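Local coordinates for septation protein imp2 (Schizosaccharomyces pombe, PDB 5C1F) that binds membrane phospholipids through its F-BAR domain, the part crystallised here, is required for normal septation and takes part in disassembly of the medial ring, at residues Q94-Q97 against D98-N102; E252-V256 against S257-L261; N158-F161 against G162-E166. All blocks are in the same frame, centred on the assembly; numbering follows the deposited sequence.

Contact 1: residues Q94-Q97 against D98-N102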
loop_
_atom_site.group_PDB
_atom_site.type_symbol
_atom_site.label_atom_id
_atom_site.label_comp_id
_atom_site.label_asym_id
_atom_site.label_seq_id
_atom_site.Cartn_x
_atom_site.Cartn_y
_atom_site.Cartn_z
ATOM N N GLN A 94 10.875 -4.824 0.044
ATOM C CA GLN A 94 12.113 -5.596 0.138
ATOM C C GLN A 94 13.146 -4.871 0.997
ATOM O O GLN A 94 13.876 -5.496 1.759
ATOM C CB GLN A 94 12.684 -5.879 -1.254
ATOM C CG GLN A 94 11.850 -6.856 -2.073
ATOM C CD GLN A 94 12.252 -6.894 -3.541
ATOM O OE1 GLN A 94 13.046 -6.073 -4.004
ATOM N NE2 GLN A 94 11.700 -7.847 -4.281
ATOM N N LEU A 95 13.207 -3.550 0.870
ATOM C CA LEU A 95 14.114 -2.755 1.689
ATOM C C LEU A 95 13.624 -2.677 3.136
ATOM O O LEU A 95 14.429 -2.638 4.071
ATOM C CB LEU A 95 14.280 -1.352 1.099
ATOM C CG LEU A 95 14.951 -1.289 -0.281
ATOM C CD1 LEU A 95 14.867 0.113 -0.875
ATOM C CD2 LEU A 95 16.399 -1.753 -0.202
ATOM N N LEU A 96 12.306 -2.659 3.324
ATOM C CA LEU A 96 11.739 -2.676 4.669
ATOM C C LEU A 96 12.143 -3.957 5.392
ATOM O O LEU A 96 12.356 -3.958 6.606
ATOM C CB LEU A 96 10.215 -2.552 4.627
ATOM C CG LEU A 96 9.622 -1.166 4.365
ATOM C CD1 LEU A 96 8.101 -1.230 4.301
ATOM C CD2 LEU A 96 10.071 -0.169 5.423
ATOM N N GLN A 97 12.252 -5.046 4.640
ATOM C CA GLN A 97 12.664 -6.317 5.216
ATOM C C GLN A 97 14.165 -6.352 5.471
ATOM O O GLN A 97 14.601 -6.708 6.561
ATOM C CB GLN A 97 12.248 -7.478 4.310
ATOM C CG GLN A 97 10.833 -7.958 4.586
ATOM C CD GLN A 97 10.189 -8.660 3.406
ATOM O OE1 GLN A 97 10.837 -8.919 2.390
ATOM N NE2 GLN A 97 8.901 -8.972 3.535
ATOM N N ASP A 98 14.952 -5.960 4.474
ATOM C CA ASP A 98 16.404 -6.078 4.558
ATOM C C ASP A 98 17.063 -4.998 5.412
ATOM O O ASP A 98 17.942 -5.298 6.220
ATOM C CB ASP A 98 17.013 -6.060 3.154
ATOM C CG ASP A 98 16.544 -7.223 2.305
ATOM O OD1 ASP A 98 16.224 -8.283 2.881
ATOM O OD2 ASP A 98 16.486 -7.076 1.065
ATOM N N ASP A 99 16.645 -3.746 5.242
ATOM C CA ASP A 99 17.312 -2.631 5.913
ATOM C C ASP A 99 16.664 -2.240 7.237
ATOM O O ASP A 99 17.297 -1.593 8.072
ATOM C CB ASP A 99 17.361 -1.408 4.997
ATOM C CG ASP A 99 18.159 -1.658 3.736
ATOM O OD1 ASP A 99 18.944 -2.628 3.708
ATOM O OD2 ASP A 99 18.001 -0.879 2.774
ATOM N N VAL A 100 15.407 -2.617 7.434
ATOM C CA VAL A 100 14.727 -2.262 8.674
ATOM C C VAL A 100 14.525 -3.492 9.558
ATOM O O VAL A 100 15.186 -3.626 10.586
ATOM C CB VAL A 100 13.380 -1.569 8.397
ATOM C CG1 VAL A 100 12.746 -1.098 9.694
ATOM C CG2 VAL A 100 13.584 -0.390 7.463
ATOM N N GLU A 101 13.632 -4.390 9.154
ATOM C CA GLU A 101 13.369 -5.609 9.919
ATOM C C GLU A 101 14.631 -6.412 10.232
ATOM O O GLU A 101 14.911 -6.712 11.394
ATOM C CB GLU A 101 12.384 -6.509 9.173
ATOM C CG GLU A 101 12.248 -7.901 9.782
ATOM C CD GLU A 101 11.428 -8.840 8.916
ATOM O OE1 GLU A 101 10.908 -8.394 7.870
ATOM O OE2 GLU A 101 11.303 -10.027 9.280
ATOM N N ASN A 102 15.391 -6.758 9.197
ATOM C CA ASN A 102 16.583 -7.583 9.374
ATOM C C ASN A 102 17.690 -6.879 10.153
ATOM O O ASN A 102 18.607 -7.526 10.651
ATOM C CB ASN A 102 17.120 -8.043 8.018
ATOM C CG ASN A 102 16.229 -9.081 7.361
ATOM O OD1 ASN A 102 15.411 -9.722 8.025
ATOM N ND2 ASN A 102 16.385 -9.254 6.053
HETATM O O HOH W 1 8.739 -9.574 6.493
#

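Contact 2: residues E252-V256 against S257-L261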
loop_
_atom_site.group_PDB
_atom_site.type_symbol
_atom_site.label_atom_id
_atom_site.label_comp_id
_atom_site.label_asym_id
_atom_site.label_seq_id
_atom_site.Cartn_x
_atom_site.Cartn_y
_atom_site.Cartn_z
ATOM N N GLU A 252 -3.037 15.799 -20.014
ATOM C CA GLU A 252 -2.974 17.175 -20.505
ATOM C C GLU A 252 -2.796 17.243 -22.020
ATOM O O GLU A 252 -3.316 18.146 -22.672
ATOM C CB GLU A 252 -1.831 17.935 -19.830
ATOM C CG GLU A 252 -2.101 18.351 -18.398
ATOM C CD GLU A 252 -0.934 19.106 -17.783
ATOM O OE1 GLU A 252 0.153 19.133 -18.399
ATOM O OE2 GLU A 252 -1.103 19.674 -16.684
ATOM N N GLN A 253 -2.055 16.289 -22.573
ATOM C CA GLN A 253 -1.762 16.278 -24.004
ATOM C C GLN A 253 -2.817 15.531 -24.818
ATOM O O GLN A 253 -2.717 15.442 -26.039
ATOM C CB GLN A 253 -0.387 15.660 -24.255
ATOM C CG GLN A 253 0.766 16.491 -23.719
ATOM C CD GLN A 253 0.820 17.873 -24.344
ATOM O OE1 GLN A 253 0.787 18.884 -23.644
ATOM N NE2 GLN A 253 0.907 17.920 -25.670
ATOM N N CYS A 254 -3.828 15.000 -24.138
ATOM C CA CYS A 254 -4.876 14.243 -24.812
ATOM C C CYS A 254 -6.035 15.145 -25.229
ATOM O O CYS A 254 -6.860 15.535 -24.407
ATOM C CB CYS A 254 -5.377 13.114 -23.913
ATOM S SG CYS A 254 -6.570 12.020 -24.703
ATOM N N SER A 255 -6.087 15.477 -26.516
ATOM C CA SER A 255 -7.128 16.347 -27.044
ATOM C C SER A 255 -8.397 15.567 -27.363
ATOM O O SER A 255 -8.373 14.624 -28.152
ATOM C CB SER A 255 -6.635 17.075 -28.297
ATOM O OG SER A 255 -7.699 17.765 -28.935
ATOM N N VAL A 256 -9.506 15.965 -26.747
ATOM C CA VAL A 256 -10.785 15.319 -27.006
ATOM C C VAL A 256 -11.229 15.571 -28.449
ATOM O O VAL A 256 -11.663 14.648 -29.139
ATOM C CB VAL A 256 -11.876 15.803 -26.021
ATOM C CG1 VAL A 256 -13.261 15.385 -26.499
ATOM C CG2 VAL A 256 -11.607 15.262 -24.619
ATOM N N SER A 257 -11.099 16.813 -28.909
ATOM C CA SER A 257 -11.504 17.161 -30.270
ATOM C C SER A 257 -10.699 16.389 -31.318
ATOM O O SER A 257 -11.241 15.985 -32.346
ATOM C CB SER A 257 -11.367 18.668 -30.505
ATOM O OG SER A 257 -10.046 19.111 -30.256
ATOM N N GLN A 258 -9.412 16.173 -31.055
ATOM C CA GLN A 258 -8.585 15.397 -31.975
ATOM C C GLN A 258 -9.020 13.931 -31.973
ATOM O O GLN A 258 -9.057 13.285 -33.018
ATOM C CB GLN A 258 -7.099 15.521 -31.616
ATOM C CG GLN A 258 -6.149 14.764 -32.551
ATOM C CD GLN A 258 -6.183 15.277 -33.986
ATOM O OE1 GLN A 258 -6.484 16.445 -34.235
ATOM N NE2 GLN A 258 -5.869 14.401 -34.935
ATOM N N ASP A 259 -9.361 13.418 -30.794
ATOM C CA ASP A 259 -9.856 12.053 -30.653
ATOM C C ASP A 259 -11.171 11.839 -31.405
ATOM O O ASP A 259 -11.378 10.793 -32.022
ATOM C CB ASP A 259 -10.047 11.708 -29.174
ATOM C CG ASP A 259 -8.921 10.854 -28.624
ATOM O OD1 ASP A 259 -7.855 10.772 -29.275
ATOM O OD2 ASP A 259 -9.105 10.266 -27.534
ATOM N N VAL A 260 -12.059 12.827 -31.345
ATOM C CA VAL A 260 -13.354 12.713 -32.008
ATOM C C VAL A 260 -13.168 12.729 -33.525
ATOM O O VAL A 260 -13.813 11.970 -34.249
ATOM C CB VAL A 260 -14.317 13.837 -31.576
ATOM C CG1 VAL A 260 -15.590 13.813 -32.415
ATOM C CG2 VAL A 260 -14.655 13.703 -30.097
ATOM N N LEU A 261 -12.268 13.588 -33.994
ATOM C CA LEU A 261 -11.886 13.634 -35.400
ATOM C C LEU A 261 -11.377 12.273 -35.878
ATOM O O LEU A 261 -11.840 11.749 -36.890
ATOM C CB LEU A 261 -10.817 14.713 -35.618
ATOM C CG LEU A 261 -10.406 15.118 -37.038
ATOM C CD1 LEU A 261 -9.954 16.570 -37.047
ATOM C CD2 LEU A 261 -9.299 14.223 -37.585
#

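Contact 3: residues N158-F161 against G162-E166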
loop_
_atom_site.group_PDB
_atom_site.type_symbol
_atom_site.label_atom_id
_atom_site.label_comp_id
_atom_site.label_asym_id
_atom_site.label_seq_id
_atom_site.Cartn_x
_atom_site.Cartn_y
_atom_site.Cartn_z
ATOM N N ASN A 158 40.022 -21.591 87.233
ATOM C CA ASN A 158 39.684 -21.021 88.531
ATOM C C ASN A 158 38.924 -21.992 89.431
ATOM O O ASN A 158 39.033 -21.925 90.656
ATOM C CB ASN A 158 38.869 -19.741 88.342
ATOM C CG ASN A 158 39.616 -18.688 87.540
ATOM O OD1 ASN A 158 40.843 -18.600 87.601
ATOM N ND2 ASN A 158 38.877 -17.885 86.782
ATOM N N MET A 159 38.161 -22.896 88.826
ATOM C CA MET A 159 37.311 -23.795 89.600
ATOM C C MET A 159 37.671 -25.277 89.445
ATOM O O MET A 159 37.186 -26.113 90.207
ATOM C CB MET A 159 35.842 -23.579 89.220
ATOM C CG MET A 159 35.264 -22.248 89.687
ATOM S SD MET A 159 35.125 -22.113 91.484
ATOM C CE MET A 159 34.063 -23.510 91.851
ATOM N N LEU A 160 38.520 -25.605 88.475
ATOM C CA LEU A 160 38.898 -27.000 88.247
ATOM C C LEU A 160 40.067 -27.443 89.119
ATOM O O LEU A 160 40.821 -26.621 89.642
ATOM C CB LEU A 160 39.246 -27.235 86.778
ATOM C CG LEU A 160 38.076 -27.283 85.794
ATOM C CD1 LEU A 160 38.578 -27.577 84.388
ATOM C CD2 LEU A 160 37.040 -28.312 86.232
ATOM N N PHE A 161 40.206 -28.759 89.259
ATOM C CA PHE A 161 41.255 -29.361 90.072
ATOM C C PHE A 161 41.579 -30.759 89.557
ATOM O O PHE A 161 40.886 -31.281 88.681
ATOM C CB PHE A 161 40.831 -29.428 91.541
ATOM C CG PHE A 161 39.551 -30.185 91.765
ATOM C CD1 PHE A 161 39.569 -31.546 92.030
ATOM C CD2 PHE A 161 38.326 -29.536 91.705
ATOM C CE1 PHE A 161 38.392 -32.242 92.232
ATOM C CE2 PHE A 161 37.147 -30.230 91.906
ATOM C CZ PHE A 161 37.182 -31.584 92.170
ATOM N N GLY A 162 42.633 -31.358 90.103
ATOM C CA GLY A 162 42.974 -32.740 89.811
ATOM C C GLY A 162 43.270 -33.051 88.355
ATOM O O GLY A 162 43.823 -32.223 87.628
ATOM N N LYS A 163 42.895 -34.255 87.933
ATOM C CA LYS A 163 43.184 -34.726 86.581
ATOM C C LYS A 163 42.340 -34.017 85.527
ATOM O O LYS A 163 42.647 -34.074 84.336
ATOM C CB LYS A 163 42.971 -36.240 86.485
ATOM C CG LYS A 163 43.975 -37.066 87.280
ATOM C CD LYS A 163 43.802 -38.556 87.010
ATOM C CE LYS A 163 44.822 -39.387 87.777
ATOM N NZ LYS A 163 44.640 -39.289 89.254
ATOM N N GLU A 164 41.275 -33.352 85.964
ATOM C CA GLU A 164 40.403 -32.638 85.044
ATOM C C GLU A 164 40.920 -31.218 84.814
ATOM O O GLU A 164 40.606 -30.587 83.801
ATOM C CB GLU A 164 38.967 -32.615 85.574
ATOM C CG GLU A 164 37.920 -32.261 84.529
ATOM C CD GLU A 164 37.801 -33.300 83.420
ATOM O OE1 GLU A 164 38.145 -34.477 83.653
ATOM O OE2 GLU A 164 37.360 -32.936 82.311
ATOM N N LEU A 165 41.717 -30.724 85.758
ATOM C CA LEU A 165 42.367 -29.429 85.592
ATOM C C LEU A 165 43.534 -29.548 84.624
ATOM O O LEU A 165 43.743 -28.674 83.785
ATOM C CB LEU A 165 42.854 -28.879 86.933
ATOM C CG LEU A 165 43.699 -27.599 86.902
ATOM C CD1 LEU A 165 42.925 -26.443 86.286
ATOM C CD2 LEU A 165 44.186 -27.236 88.300
ATOM N N GLU A 166 44.293 -30.634 84.744
ATOM C CA GLU A 166 45.446 -30.856 83.875
ATOM C C GLU A 166 44.994 -31.212 82.459
ATOM O O GLU A 166 45.636 -30.829 81.479
ATOM C CB GLU A 166 46.357 -31.951 84.447
ATOM C CG GLU A 166 45.765 -33.352 84.450
ATOM C CD GLU A 166 46.648 -34.365 85.158
ATOM O OE1 GLU A 166 47.274 -34.002 86.178
ATOM O OE2 GLU A 166 46.717 -35.523 84.694
#

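Contact 1: residues Q94-Q97 against D98-N102
Asp98 N donates to Gln94 O at 3.0 Å, and Asp99 N to Leu95 O at 2.7 Å: up to this point helix 69-155 keeps its i to i+4 pairing. Next the pattern slips by one residue. Glu101 N reaches Leu96 O at 2.9 Å with an N-H...O angle of 174°, whereas the bond from Val100 N to the same oxygen is weak, at 3.4 Å. Asn102 N bonds to Gln97 O at 2.8 Å, also i to i+5. Two such bonds in succession define a wider, pi-type turn inside the long helix.

Among the apolar groups, Leu96 and Val100 run side by side, CD2 of Leu96 lying 4.1 Å from CG2 of Val100. Both side chains are buried, with Tyr41 and Ala45 of helix 18-59 and Phe229 and Leu232 of helix 162-252 about them.

The polar pair is Gln97 and Glu101, extended alongside each other with amide and carboxylate planes 77° apart. Glu101 CG is anti to the backbone N (chi1 170°), and its extended chain brings OE1 to 3.3 Å from Gln97 CG. A water lies within bonding distance of OE1 and Gln97 NE2 and may bridge them, weakly at NE2. Gln97 NE2 also bonds to Glu49. OE2 is held by His42, and OE1 is probably satisfied by the water; hydrogen bonds thus tie this face of the bulged helix to helix 18-59.

Contact 2: residues E252-V256 against S257-L261
This is a helix N-cap: Ser255, in the loop after helix 162-252, closes the first turn of helix 256-267. Its OG stands anti to the backbone N (chi1 171°), a setting that brings the hydroxyl round to the start of the helix, where it accepts from Gln258 N at 3.2 Å with an N-H...O angle of 159°. The same oxygen takes a second bond, from Ser257 OG at 3.0 Å, and so two donors grip it.

The carbonyls continue the turn. Ser255 O receives Asp259 N at 3.1 Å, and Val256 O receives Val260 N at 2.9 Å, while CG1 of Val256 and CG2 of Val260 approach to 4.2 Å in apolar contact.

Asp259 looks back toward the loop. Its OD1 and OD2 accept from the backbone N atoms of Cys70 and Leu71, and OD2 also forms a salt bridge with Arg219 of the second subunit. Cys254 is joined to Cys70 by a disulfide. Covalent bond and carboxylate together fasten the junction between helices 162-252 and 256-267 to the beginning of helix 69-155, with His220 and Glu216 of the second subunit packing on Val256 and Val260.

Contact 3: residues N158-F161 against G162-E166
Phe161 O faces the first turn of helix 162-252, receiving weak bonds from Leu165 N at 3.1 Å and Glu164 N at 3.4 Å, both bent well away from straight. The motif is the hairpin turn of an antiparallel helical pair: residues 158-161 lie in the loop that follows helix 69-155, and the chain reverses here at one end of the elongated F-BAR domain. Gly162, next in the chain, has a positive phi of 60°, a backbone conformation that a residue without a side chain adopts readily.

Leu160 and Leu165 make the apolar part of the contact. Leu160 CB meets CD1 of Leu165 at 3.8 Å, and CD2 of Leu165 comes to 3.7 Å from Leu160 O. In Leu165, chi1 of 173° turns CG toward the loop, where CD1 and CD2 reach Leu160. Further out on Leu160, the methyl CD1 lies 3.7 Å from Glu164 O.

Phe161 is exposed in the assembly, and its ring adds little to this packing. Its chi1 of 57° places CG between the backbone N and the carbonyl carbon, with the ring atom CD1 3.6 Å from Gly162 N.

The three contacts mark separate stations along one elongated F-BAR domain, and none touches another. Contact 1 lies near the middle, its centre about 9 Å from that of the chain. Contacts 2 and 3 sit on opposite sides of the chain's centre, about 52 and about 82 Å from it, with their own centres about 133 Å apart. Helix 162-252 spans much of that length: it starts in contact 3, passes its Phe229 and Leu232 against contact 1, and ends where contact 2 begins. Of the three, contact 2 alone meets the second subunit, whereas contact 1 is partly buried, its Leu96, Val100 and Glu101 turned into the helical bundle, and contact 3 lies at an exposed end.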